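Local coordinates for protein succinylglutamate desuccinylase/aspartoacylase (Ruegeria sp. TM1040, PDB 3NA6) that probably hydrolyses the amide bond of an N-acylated amino acid or a related compound, at residues Asp4-Pro9 with Thr123-Asp128; Ala158-Glu163 with Val184-Ile189; Gly256-Phe261 with Ala323-Val328. One frame throughout, in Å; residues are numbered along the deposited sequence. Where two conformers were deposited one is given.

How the contacts relate
Contacts 1 and 2 both reach the large mixed sheet, but at distant places. Their centres lie about 28 Å apart. Contact 1 is partly buried and joins the N-terminal loop leading into the edge strand 8-9 to helix 122-134. Its bonds come mainly from side chains. Contact 2 is also partly buried and pairs two neighbouring parallel strands of that sheet. Regular backbone bonds and two waters hold it. Contact 3 lies in the C-terminal beta region, its centre about 17 Å from that of contact 2. There a single backbone bond, a water and a disulfide replace regular pairing, and a second subunit packs on it.

Contact 1 (Asp4-Pro9 with Thr123-Asp128); sequences DNPISP and TQKIAD
The Asn5 amide and the Asp128 carboxylate run alongside one another, pointing opposite ways, with their planes only 8° apart. In this nearly coplanar setting Asn5 ND2 donates to Asp128 OD2 at 2.7 Å. The bond is almost straight, with an N-H...acceptor angle of 168°, and it uses the anti lone pair of the carboxylate oxygen. The same amide nitrogen, Asn5 ND2, also donates to the backbone oxygen Lys125 O at 3.0 Å. That second partner is tilted out of the amide plane. With CG anti to the backbone N (chi1 -167°), the Asn5 side chain reaches the helix. The amide oxygen is held as well: Ile7 N donates to Asn5 OD1 at 2.9 Å. Three bonds therefore restrain the amide and its rotation. Asp128 OD1 forms a salt bridge with Arg132, so this carboxylate ties the loop to a charge further along the helix.

Looser contacts flank the polar centre. The extended chain of Lys125 crosses Pro6 at about a right angle, with Pro6 CG 4.0 Å from Lys125 CE. The methyl Ile7 CD1 rests against the Lys125 carbonyl, 4.0 Å from Lys125 O, and the Ile7 side chain also packs on Leu23 and Leu25 of strand 17-26. Asn5 OD1 closes an Asx turn in the loop before edge strand 8-9, while its ND2 binds that loop to helix 122-134.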
loop_
_atom_site.group_PDB
_atom_site.type_symbol
_atom_site.label_atom_id
_atom_site.label_comp_id
_atom_site.label_asym_id
_atom_site.label_seq_id
_atom_site.Cartn_x
_atom_site.Cartn_y
_atom_site.Cartn_z
ATOM N N ASP A 4 10.182 8.963 -33.705
ATOM C CA ASP A 4 8.754 8.755 -33.949
ATOM C C ASP A 4 8.085 8.275 -32.661
ATOM O O ASP A 4 8.676 7.540 -31.872
ATOM C CB ASP A 4 8.527 7.701 -35.018
ATOM C CG ASP A 4 8.817 8.202 -36.420
ATOM O OD1 ASP A 4 8.946 9.426 -36.650
ATOM O OD2 ASP A 4 8.891 7.339 -37.305
ATOM N N ASN A 5 6.862 8.721 -32.428
ATOM C CA ASN A 5 6.095 8.236 -31.284
ATOM C C ASN A 5 5.842 6.719 -31.460
ATOM O O ASN A 5 5.595 6.278 -32.574
ATOM C CB ASN A 5 4.780 8.989 -31.240
ATOM C CG ASN A 5 4.060 8.786 -29.946
ATOM O OD1 ASN A 5 3.393 7.768 -29.745
ATOM N ND2 ASN A 5 4.234 9.718 -29.032
ATOM N N PRO A 6 5.931 5.919 -30.382
ATOM C CA PRO A 6 5.675 4.471 -30.530
ATOM C C PRO A 6 4.201 4.033 -30.638
ATOM O O PRO A 6 3.935 2.844 -30.797
ATOM C CB PRO A 6 6.281 3.876 -29.268
ATOM C CG PRO A 6 6.139 4.986 -28.237
ATOM C CD PRO A 6 6.351 6.270 -29.016
ATOM N N ILE A 7 3.252 4.962 -30.574
ATOM C CA ILE A 7 1.841 4.573 -30.689
ATOM C C ILE A 7 1.495 4.141 -32.112
ATOM O O ILE A 7 1.901 4.797 -33.056
ATOM C CB ILE A 7 0.886 5.690 -30.197
ATOM C CG1 ILE A 7 0.899 5.721 -28.665
ATOM C CG2 ILE A 7 -0.534 5.540 -30.813
ATOM C CD1 ILE A 7 0.298 6.966 -28.053
ATOM N N SER A 8 0.778 3.029 -32.259
ATOM C CA SER A 8 0.198 2.658 -33.545
ATOM C C SER A 8 -1.273 2.305 -33.403
ATOM O O SER A 8 -1.636 1.473 -32.580
ATOM C CB SER A 8 0.945 1.516 -34.254
ATOM O OG SER A 8 1.446 0.598 -33.331
ATOM N N PRO A 9 -2.120 2.960 -34.202
ATOM C CA PRO A 9 -3.532 2.650 -34.184
ATOM C C PRO A 9 -3.798 1.280 -34.724
ATOM O O PRO A 9 -3.041 0.783 -35.564
ATOM C CB PRO A 9 -4.159 3.713 -35.095
ATOM C CG PRO A 9 -3.125 4.716 -35.355
ATOM C CD PRO A 9 -1.805 4.081 -35.105
ATOM N N THR A 123 2.165 9.164 -19.978
ATOM C CA THR A 123 1.379 10.399 -20.144
ATOM C C THR A 123 2.024 11.337 -21.172
ATOM O O THR A 123 1.350 11.953 -21.981
ATOM C CB THR A 123 1.169 11.089 -18.775
ATOM O OG1 THR A 123 0.430 10.196 -17.899
ATOM C CG2 THR A 123 0.369 12.405 -18.923
ATOM N N GLN A 124 3.346 11.433 -21.137
ATOM C CA GLN A 124 4.080 12.256 -22.080
ATOM C C GLN A 124 4.000 11.725 -23.504
ATOM O O GLN A 124 3.962 12.511 -24.439
ATOM C CB GLN A 124 5.545 12.372 -21.670
ATOM C CG GLN A 124 5.729 13.114 -20.394
ATOM C CD GLN A 124 7.157 13.256 -20.021
ATOM O OE1 GLN A 124 7.920 12.282 -19.975
ATOM N NE2 GLN A 124 7.559 14.489 -19.786
ATOM N N LYS A 125 4.038 10.405 -23.654
ATOM C CA LYS A 125 3.893 9.727 -24.965
ATOM C C LYS A 125 2.481 9.932 -25.564
ATOM O O LYS A 125 2.347 10.198 -26.761
ATOM C CB LYS A 125 4.216 8.233 -24.847
ATOM C CG LYS A 125 5.731 7.936 -24.578
ATOM C CD LYS A 125 5.911 6.500 -24.129
ATOM C CE LYS A 125 7.243 5.913 -24.461
ATOM N NZ LYS A 125 7.406 4.613 -23.749
ATOM N N ILE A 126 1.446 9.892 -24.722
ATOM C CA ILE A 126 0.093 10.275 -25.137
ATOM C C ILE A 126 0.088 11.710 -25.671
ATOM O O ILE A 126 -0.385 11.973 -26.788
ATOM C CB ILE A 126 -0.958 10.088 -24.009
ATOM C CG1 ILE A 126 -1.073 8.611 -23.623
ATOM C CG2 ILE A 126 -2.317 10.575 -24.431
ATOM C CD1 ILE A 126 -1.979 8.326 -22.363
ATOM N N ALA A 127 0.602 12.637 -24.875
ATOM C CA ALA A 127 0.658 14.037 -25.272
ATOM C C ALA A 127 1.413 14.225 -26.587
ATOM O O ALA A 127 0.954 14.929 -27.493
ATOM C CB ALA A 127 1.315 14.884 -24.176
ATOM N N ASP A 128 2.551 13.572 -26.708
ATOM C CA ASP A 128 3.353 13.691 -27.917
ATOM C C ASP A 128 2.617 13.192 -29.173
ATOM O O ASP A 128 2.768 13.751 -30.256
ATOM C CB ASP A 128 4.681 12.941 -27.766
ATOM C CG ASP A 128 5.507 12.994 -29.020
ATOM O OD1 ASP A 128 6.184 14.031 -29.246
ATOM O OD2 ASP A 128 5.429 12.024 -29.791
#

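Contact 2 (Ala158-Glu163 with Val184-Ile189); sequences AAHILE and VQLLEI
Leu186 has CG between its backbone N and carbonyl carbon (chi1 63°), which lays its side chain beside the His160 ring, both leaving the same face of the sheet. Leu186 CD1 lies 3.9 Å from His160 CD2, while Leu186 CD2 reaches Ala158 CB at 4.1 Å. Leu186 O lies at the edge of the imidazole, in its plane. His160 ND1 is hydrogen-bonded to Glu200.

Gln185 and Ala159 occupy the other face of the sheet. Gln185 holds CG anti to its backbone N (chi1 -173°) and runs out extended. Ile161 crosses it at about a right angle, with Ile161 CD1 3.6 Å from Gln185 CD. One water accepts from Gln185 NE2 and donates to His160 O. A second water links Glu188 N to Ile161 O.

Backbone bonds fix the register. Ala159 N donates to Val184 O, and Leu186 N donates to Ala159 O at 3.0 Å. Ile161 N donates to Leu186 O at 3.0 Å, from well above the carbonyl plane. Helix 165-178 connects the two strands and packs on Ala159, Ile161 and Gln185. The pair belongs to a parallel beta-alpha-beta unit of the catalytic domain.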
loop_
_atom_site.group_PDB
_atom_site.type_symbol
_atom_site.label_atom_id
_atom_site.label_comp_id
_atom_site.label_asym_id
_atom_site.label_seq_id
_atom_site.Cartn_x
_atom_site.Cartn_y
_atom_site.Cartn_z
ATOM N N ALA A 158 -16.240 27.483 -22.138
ATOM C CA ALA A 158 -15.236 28.536 -22.028
ATOM C C ALA A 158 -14.483 28.745 -23.336
ATOM O O ALA A 158 -14.165 27.783 -24.032
ATOM C CB ALA A 158 -14.250 28.239 -20.916
ATOM N N ALA A 159 -14.223 30.015 -23.635
ATOM C CA ALA A 159 -13.378 30.471 -24.748
ATOM C C ALA A 159 -12.268 31.355 -24.165
ATOM O O ALA A 159 -12.501 32.081 -23.163
ATOM C CB ALA A 159 -14.229 31.327 -25.727
ATOM N N HIS A 160 -11.103 31.360 -24.812
ATOM C CA HIS A 160 -9.949 32.039 -24.263
ATOM C C HIS A 160 -9.657 33.382 -24.912
ATOM O O HIS A 160 -9.948 33.608 -26.082
ATOM C CB HIS A 160 -8.725 31.134 -24.313
ATOM C CG HIS A 160 -8.837 29.940 -23.422
ATOM N ND1 HIS A 160 -8.654 28.646 -23.873
ATOM C CD2 HIS A 160 -9.175 29.836 -22.112
ATOM C CE1 HIS A 160 -8.860 27.802 -22.877
ATOM N NE2 HIS A 160 -9.166 28.498 -21.796
ATOM N N ILE A 161 -9.103 34.274 -24.098
ATOM C CA ILE A 161 -8.535 35.510 -24.551
ATOM C C ILE A 161 -7.169 35.138 -25.085
ATOM O O ILE A 161 -6.337 34.546 -24.361
ATOM C CB ILE A 161 -8.389 36.512 -23.407
ATOM C CG1 ILE A 161 -9.774 36.920 -22.869
ATOM C CG2 ILE A 161 -7.585 37.750 -23.879
ATOM C CD1 ILE A 161 -10.687 37.650 -23.923
ATOM N N LEU A 162 -6.959 35.454 -26.365
ATOM C CA LEU A 162 -5.751 35.096 -27.089
ATOM C C LEU A 162 -5.163 36.350 -27.729
ATOM O O LEU A 162 -5.878 37.333 -28.038
ATOM C CB LEU A 162 -6.105 34.079 -28.192
ATOM C CG LEU A 162 -6.772 32.771 -27.754
ATOM C CD1 LEU A 162 -7.350 32.051 -28.946
ATOM C CD2 LEU A 162 -5.775 31.852 -27.003
ATOM N N GLU A 163 -3.865 36.285 -27.980
ATOM C CA GLU A 163 -3.188 37.314 -28.774
ATOM C C GLU A 163 -3.726 37.415 -30.193
ATOM O O GLU A 163 -3.817 38.511 -30.727
ATOM C CB GLU A 163 -1.681 37.044 -28.869
ATOM C CG GLU A 163 -0.913 37.097 -27.540
ATOM C CD GLU A 163 -0.890 38.479 -26.900
ATOM O OE1 GLU A 163 -1.144 39.487 -27.603
ATOM O OE2 GLU A 163 -0.606 38.554 -25.685
ATOM N N VAL A 184 -18.476 31.672 -20.558
ATOM C CA VAL A 184 -17.300 32.404 -20.089
ATOM C C VAL A 184 -16.303 32.658 -21.213
ATOM O O VAL A 184 -16.120 31.812 -22.085
ATOM C CB VAL A 184 -16.485 31.607 -19.056
ATOM C CG1 VAL A 184 -15.675 32.583 -18.216
ATOM C CG2 VAL A 184 -17.369 30.712 -18.204
ATOM N N GLN A 185 -15.659 33.818 -21.181
ATOM C CA GLN A 185 -14.454 34.070 -21.959
ATOM C C GLN A 185 -13.422 34.613 -20.969
ATOM O O GLN A 185 -13.673 35.640 -20.319
ATOM C CB GLN A 185 -14.705 35.119 -23.026
ATOM C CG GLN A 185 -13.537 35.310 -23.971
ATOM C CD GLN A 185 -13.818 36.342 -25.031
ATOM O OE1 GLN A 185 -14.332 37.409 -24.733
ATOM N NE2 GLN A 185 -13.459 36.037 -26.280
ATOM N N LEU A 186 -12.263 33.961 -20.893
ATOM C CA LEU A 186 -11.257 34.267 -19.878
ATOM C C LEU A 186 -9.824 34.113 -20.403
ATOM O O LEU A 186 -9.551 33.275 -21.259
ATOM C CB LEU A 186 -11.442 33.299 -18.714
ATOM C CG LEU A 186 -11.210 31.823 -19.093
ATOM C CD1 LEU A 186 -9.849 31.425 -18.621
ATOM C CD2 LEU A 186 -12.221 30.883 -18.487
ATOM N N LEU A 187 -8.917 34.899 -19.842
ATOM C CA LEU A 187 -7.497 34.739 -20.066
ATOM C C LEU A 187 -7.018 33.609 -19.190
ATOM O O LEU A 187 -7.280 33.611 -18.017
ATOM C CB LEU A 187 -6.778 36.035 -19.684
ATOM C CG LEU A 187 -5.264 36.084 -19.877
ATOM C CD1 LEU A 187 -4.829 35.873 -21.362
ATOM C CD2 LEU A 187 -4.801 37.433 -19.348
ATOM N N GLU A 188 -6.334 32.631 -19.766
ATOM C CA GLU A 188 -5.768 31.524 -19.016
ATOM C C GLU A 188 -4.448 31.977 -18.404
ATOM O O GLU A 188 -3.513 32.287 -19.128
ATOM C CB GLU A 188 -5.538 30.344 -19.953
ATOM C CG GLU A 188 -4.902 29.131 -19.337
ATOM C CD GLU A 188 -5.636 28.639 -18.092
ATOM O OE1 GLU A 188 -6.853 28.364 -18.199
ATOM O OE2 GLU A 188 -4.983 28.543 -17.016
ATOM N N ILE A 189 -4.400 32.024 -17.072
ATOM C CA ILE A 189 -3.210 32.431 -16.312
ATOM C C ILE A 189 -2.056 31.441 -16.559
ATOM O O ILE A 189 -0.944 31.838 -16.914
ATOM C CB ILE A 189 -3.537 32.513 -14.789
HETATM O O HOH W 1 -12.435 33.620 -27.146
HETATM O O HOH W 2 -6.147 32.592 -22.621
#

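Contact 3 (Gly256-Phe261 with Ala323-Val328); sequences GDCYLF and AAVIGV
A water is gripped by both segments: its oxygen accepts from Tyr259 N at 2.6 Å and donates to Ala324 O at 2.7 Å. It bridges the two backbones where they stand apart. The direct backbone bond is further along: Ala323 N donates to Leu260 O at 2.8 Å, with an N-H...acceptor angle of 159°. The donor lies nearly along the C=O axis.

Leu260 also supplies apolar contact. With CG anti to the carbonyl carbon (chi1 -64°), Leu260 brings CD1 to 4.3 Å from Ala324 CB, and Leu260 CB faces Ala323 CB. Here the short, weakly bonded strand 260-261 meets strand 322-327, which belongs to an antiparallel sheet of the C-terminal beta region. The disulfide from Cys258 to Cys322 adds a covalent link beside the weak pairing.

Cys258 SG sits 3.9 Å from Ala324 O. It also lies over the centre of one face of the Phe261 ring, 3.9 Å above its plane. Cys258 CB touches Val325 CG2 loosely. Cys258 N is held locally by Asp257 OD1. Trp34 of a second subunit packs on Cys258 and Val325, and Lys24 of that subunit makes a cation-pi contact with Phe261.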
loop_
_atom_site.group_PDB
_atom_site.type_symbol
_atom_site.label_atom_id
_atom_site.label_comp_id
_atom_site.label_asym_id
_atom_site.label_seq_id
_atom_site.Cartn_x
_atom_site.Cartn_y
_atom_site.Cartn_z
ATOM N N GLY A 256 -9.938 33.436 -13.097
ATOM C CA GLY A 256 -9.493 32.030 -13.020
ATOM C C GLY A 256 -8.727 31.644 -11.752
ATOM O O GLY A 256 -8.252 30.509 -11.623
ATOM N N ASP A 257 -8.606 32.592 -10.826
ATOM C CA ASP A 257 -7.813 32.430 -9.614
ATOM C C ASP A 257 -8.774 32.169 -8.423
ATOM O O ASP A 257 -10.000 32.269 -8.571
ATOM C CB ASP A 257 -6.966 33.685 -9.396
ATOM C CG ASP A 257 -5.726 33.430 -8.542
ATOM O OD1 ASP A 257 -5.786 32.631 -7.577
ATOM O OD2 ASP A 257 -4.684 34.060 -8.830
ATOM N N CYS A 258 -8.207 31.813 -7.269
ATOM C CA CYS A 258 -8.993 31.470 -6.089
ATOM C C CYS A 258 -8.553 32.349 -4.940
ATOM O O CYS A 258 -7.357 32.558 -4.740
ATOM C CB CYS A 258 -8.810 29.996 -5.709
ATOM S SG CYS A 258 -9.707 29.528 -4.162
ATOM N N TYR A 259 -9.510 32.854 -4.179
ATOM C CA TYR A 259 -9.190 33.755 -3.085
ATOM C C TYR A 259 -9.598 33.232 -1.720
ATOM O O TYR A 259 -9.204 33.789 -0.708
ATOM C CB TYR A 259 -9.787 35.150 -3.363
ATOM C CG TYR A 259 -9.258 35.684 -4.677
ATOM C CD1 TYR A 259 -7.968 36.221 -4.765
ATOM C CD2 TYR A 259 -10.009 35.584 -5.842
ATOM C CE1 TYR A 259 -7.455 36.680 -5.986
ATOM C CE2 TYR A 259 -9.512 36.048 -7.065
ATOM C CZ TYR A 259 -8.234 36.588 -7.130
ATOM O OH TYR A 259 -7.747 37.036 -8.340
ATOM N N LEU A 260 -10.390 32.173 -1.693
ATOM C CA LEU A 260 -10.863 31.613 -0.445
ATOM C C LEU A 260 -10.204 30.265 -0.289
ATOM O O LEU A 260 -10.824 29.231 -0.434
ATOM C CB LEU A 260 -12.383 31.511 -0.456
ATOM C CG LEU A 260 -13.096 32.856 -0.544
ATOM C CD1 LEU A 260 -14.543 32.626 -0.885
ATOM C CD2 LEU A 260 -12.944 33.666 0.745
ATOM N N PHE A 261 -8.904 30.303 -0.048
ATOM C CA PHE A 261 -8.148 29.127 0.260
ATOM C C PHE A 261 -8.385 28.798 1.737
ATOM O O PHE A 261 -8.439 29.689 2.574
ATOM C CB PHE A 261 -6.657 29.349 -0.052
ATOM C CG PHE A 261 -6.312 29.151 -1.521
ATOM C CD1 PHE A 261 -6.261 27.859 -2.077
ATOM C CD2 PHE A 261 -6.060 30.254 -2.365
ATOM C CE1 PHE A 261 -5.968 27.658 -3.439
ATOM C CE2 PHE A 261 -5.760 30.062 -3.759
ATOM C CZ PHE A 261 -5.706 28.780 -4.282
ATOM N N ALA A 323 -11.735 26.719 -1.294
ATOM C CA ALA A 323 -13.086 26.491 -0.749
ATOM C C ALA A 323 -14.207 26.819 -1.739
ATOM O O ALA A 323 -15.203 26.126 -1.799
ATOM C CB ALA A 323 -13.298 27.321 0.525
ATOM N N ALA A 324 -14.051 27.898 -2.477
ATOM C CA ALA A 324 -15.122 28.427 -3.278
ATOM C C ALA A 324 -14.596 29.556 -4.140
ATOM O O ALA A 324 -13.570 30.183 -3.817
ATOM C CB ALA A 324 -16.223 28.952 -2.377
ATOM N N VAL A 325 -15.291 29.806 -5.246
ATOM C CA VAL A 325 -14.982 30.947 -6.092
ATOM C C VAL A 325 -16.296 31.659 -6.376
ATOM O O VAL A 325 -17.283 31.014 -6.740
ATOM C CB VAL A 325 -14.348 30.507 -7.432
ATOM C CG1 VAL A 325 -14.191 31.734 -8.396
ATOM C CG2 VAL A 325 -13.012 29.790 -7.192
ATOM N N ILE A 326 -16.306 32.980 -6.184
ATOM C CA ILE A 326 -17.480 33.824 -6.443
ATOM C C ILE A 326 -17.329 34.501 -7.802
ATOM O O ILE A 326 -16.362 35.213 -8.039
ATOM C CB ILE A 326 -17.646 34.901 -5.343
ATOM C CG1 ILE A 326 -17.797 34.250 -3.969
ATOM C CG2 ILE A 326 -18.852 35.832 -5.661
ATOM C CD1 ILE A 326 -18.921 33.094 -3.857
ATOM N N GLY A 327 -18.261 34.266 -8.709
ATOM C CA GLY A 327 -18.209 34.887 -10.041
ATOM C C GLY A 327 -19.214 36.020 -10.134
ATOM O O GLY A 327 -20.040 36.185 -9.241
ATOM N N VAL A 328 -19.165 36.786 -11.221
ATOM C CA VAL A 328 -20.046 37.943 -11.406
ATOM C C VAL A 328 -20.809 37.828 -12.722
ATOM O O VAL A 328 -20.209 37.636 -13.765
ATOM C CB VAL A 328 -19.243 39.257 -11.332
ATOM C CG1 VAL A 328 -20.164 40.484 -11.432
ATOM C CG2 VAL A 328 -18.466 39.312 -10.010
HETATM O O HOH W 3 -12.072 32.381 -4.379
#